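Local coordinates for SYE1 (Shewanella oneidensis, PDB 4AWT), which binds flavin mononucleotide and probably acts as an NAD(P)H-dependent oxidoreductase on CH-CH groups, as in other flavoenzymes of the old yellow enzyme family, at residues Q7-T10 / T15-N18. The protein carries 1 engineered substitution. Residues are numbered along the deposited sequence; the frame is centred on the assembly and turned at random.
Sequences QPIT and TLKN
Leu16 N donates to Ile9 O over 2.8 Å, the shorter of the two backbone bonds of this antiparallel hydrogen-bonded pair. The return bond, Ile9 N to Leu16 O, is longer at 3.2 Å. Their side chains lie alongside each other on the same face of the two strands, CG2 of Ile9 coming to 3.9 Å from CB of Leu16. With CG1 of Ile9 anti to the backbone N (chi1 -172°), CG2 is the branch left beside Leu16; it also approaches Asn18 O. The pair belongs to a short N-terminal beta hairpin, strands 9-11 and 14-16, that precedes the first strand of the TIM barrel; both side chains rest on Met318 of the last barrel strand. On the other face Thr10 and Thr15 form a non-hydrogen-bonded pair, their CA atoms 4.5 Å apart. Beyond the strands, the CA-H of Asn18 points to Gln7 O, with 3.3 Å between CA and O. The Asn18 amide is bonded elsewhere, OD1 accepting from Ile20 N and ND2 donating to Ser50 O, while Pro8 O receives Arg19 NE.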
ATOM      1  N   GLN A   7     -21.391  -0.548   9.494  1.00  6.32           N
ATOM      2  CA  GLN A   7     -21.913   0.775   9.238  1.00  6.22           C
ATOM      3  C   GLN A   7     -21.216   1.378   8.025  1.00  6.11           C
ATOM      4  O   GLN A   7     -20.016   1.196   7.835  1.00  7.47           O
ATOM      5  CB  GLN A   7     -21.654   1.684  10.422  1.00  6.57           C
ATOM      6  CG  GLN A   7     -22.510   1.278  11.643  1.00  6.66           C
ATOM      7  CD  GLN A   7     -23.943   1.695  11.469  1.00  6.40           C
ATOM      8  OE1 GLN A   7     -24.893   0.809  11.530  1.00  8.36           O
ATOM      9  NE2 GLN A   7     -24.198   2.896  11.261  1.00  5.80           N
ATOM     10  N   PRO A   8     -21.937   2.120   7.193  1.00  6.21           N
ATOM     11  CA  PRO A   8     -21.309   2.822   6.072  0.70  6.62           C
ATOM     12  C   PRO A   8     -20.403   3.952   6.571  1.00  6.31           C
ATOM     13  O   PRO A   8     -20.355   4.269   7.777  1.00  7.13           O
ATOM     14  CB  PRO A   8     -22.492   3.352   5.294  0.70  7.45           C
ATOM     15  CG  PRO A   8     -23.530   3.591   6.348  0.70  8.01           C
ATOM     16  CD  PRO A   8     -23.385   2.398   7.283  0.70  7.36           C
ATOM     17  N   ILE A   9     -19.675   4.546   5.645  1.00  6.47           N
ATOM     18  CA  ILE A   9     -18.798   5.664   5.961  1.00  6.16           C
ATOM     19  C   ILE A   9     -18.595   6.499   4.706  1.00  6.31           C
ATOM     20  O   ILE A   9     -18.481   5.972   3.602  1.00  7.00           O
ATOM     21  CB  ILE A   9     -17.446   5.169   6.527  1.00  6.48           C
ATOM     22  CG1 ILE A   9     -16.631   6.362   7.029  1.00  7.54           C
ATOM     23  CG2 ILE A   9     -16.694   4.295   5.569  1.00  7.60           C
ATOM     24  CD1 ILE A   9     -15.384   5.900   7.831  1.00  9.52           C
ATOM     25  N   THR A  10     -18.495   7.810   4.891  1.00  6.66           N
ATOM     26  CA  THR A  10     -18.152   8.714   3.812  1.00  6.82           C
ATOM     27  C   THR A  10     -16.630   8.777   3.628  1.00  6.86           C
ATOM     28  O   THR A  10     -15.902   8.934   4.627  1.00  8.60           O
ATOM     29  CB  THR A  10     -18.680  10.122   4.104  1.00  8.28           C
ATOM     30  OG1 THR A  10     -20.108  10.016   4.155  1.00  9.16           O
ATOM     31  CG2 THR A  10     -18.258  11.105   3.024  1.00  9.79           C
ATOM     32  N   THR A  15     -19.597   7.316  -0.739  1.00  9.98           N
ATOM     33  CA  THR A  15     -20.289   6.753   0.415  1.00 11.17           C
ATOM     34  C   THR A  15     -19.878   5.273   0.198  0.56 12.29           C
ATOM     35  O   THR A  15     -20.055   4.633  -0.865  0.56 16.82           O
ATOM     36  CB  THR A  15     -21.804   7.118   0.452  1.00 13.71           C
ATOM     37  OG1 THR A  15     -22.468   6.685  -0.693  1.00 15.33           O
ATOM     38  CG2 THR A  15     -21.907   8.642   0.537  1.00 16.33           C
ATOM     39  N   LEU A  16     -19.261   4.737   1.250  1.00  7.93           N
ATOM     40  CA  LEU A  16     -18.856   3.348   1.257  1.00  8.02           C
ATOM     41  C   LEU A  16     -19.832   2.509   2.061  1.00  7.66           C
ATOM     42  O   LEU A  16     -20.431   2.965   3.019  1.00  8.74           O
ATOM     43  CB  LEU A  16     -17.465   3.203   1.860  1.00  7.62           C
ATOM     44  CG  LEU A  16     -16.376   4.113   1.254  1.00  8.25           C
ATOM     45  CD1 LEU A  16     -15.034   3.769   1.909  1.00  8.91           C
ATOM     46  CD2 LEU A  16     -16.302   3.997  -0.280  1.00  9.98           C
ATOM     47  N   LYS A  17     -19.955   1.239   1.683  1.00  7.99           N
ATOM     48  CA  LYS A  17     -20.944   0.349   2.196  0.51  8.35           C
ATOM     49  C   LYS A  17     -20.717  -0.116   3.632  1.00  7.76           C
ATOM     50  O   LYS A  17     -21.669  -0.392   4.347  1.00  9.65           O
ATOM     51  CB  LYS A  17     -20.976  -0.901   1.291  0.51 11.31           C
ATOM     52  CG  LYS A  17     -21.657  -0.494  -0.022  0.51 14.14           C
ATOM     53  CD  LYS A  17     -22.288  -1.574  -0.793  0.51 16.74           C
ATOM     54  CE  LYS A  17     -22.787  -1.069  -2.160  0.51 24.67           C
ATOM     55  NZ  LYS A  17     -22.978  -2.220  -3.071  0.51 25.41           N
ATOM     56  N   ASN A  18     -19.459  -0.241   4.029  1.00  6.60           N
ATOM     57  CA  ASN A  18     -19.098  -0.750   5.324  1.00  6.04           C
ATOM     58  C   ASN A  18     -17.677  -0.258   5.637  1.00  5.95           C
ATOM     59  O   ASN A  18     -17.083   0.473   4.840  1.00  6.64           O
ATOM     60  CB  ASN A  18     -19.257  -2.264   5.413  1.00  6.22           C
ATOM     61  CG  ASN A  18     -18.370  -2.980   4.408  1.00  6.18           C
ATOM     62  OD1 ASN A  18     -17.167  -2.730   4.368  1.00  6.40           O
ATOM     63  ND2 ASN A  18     -18.944  -3.878   3.638  1.00  8.24           N
TER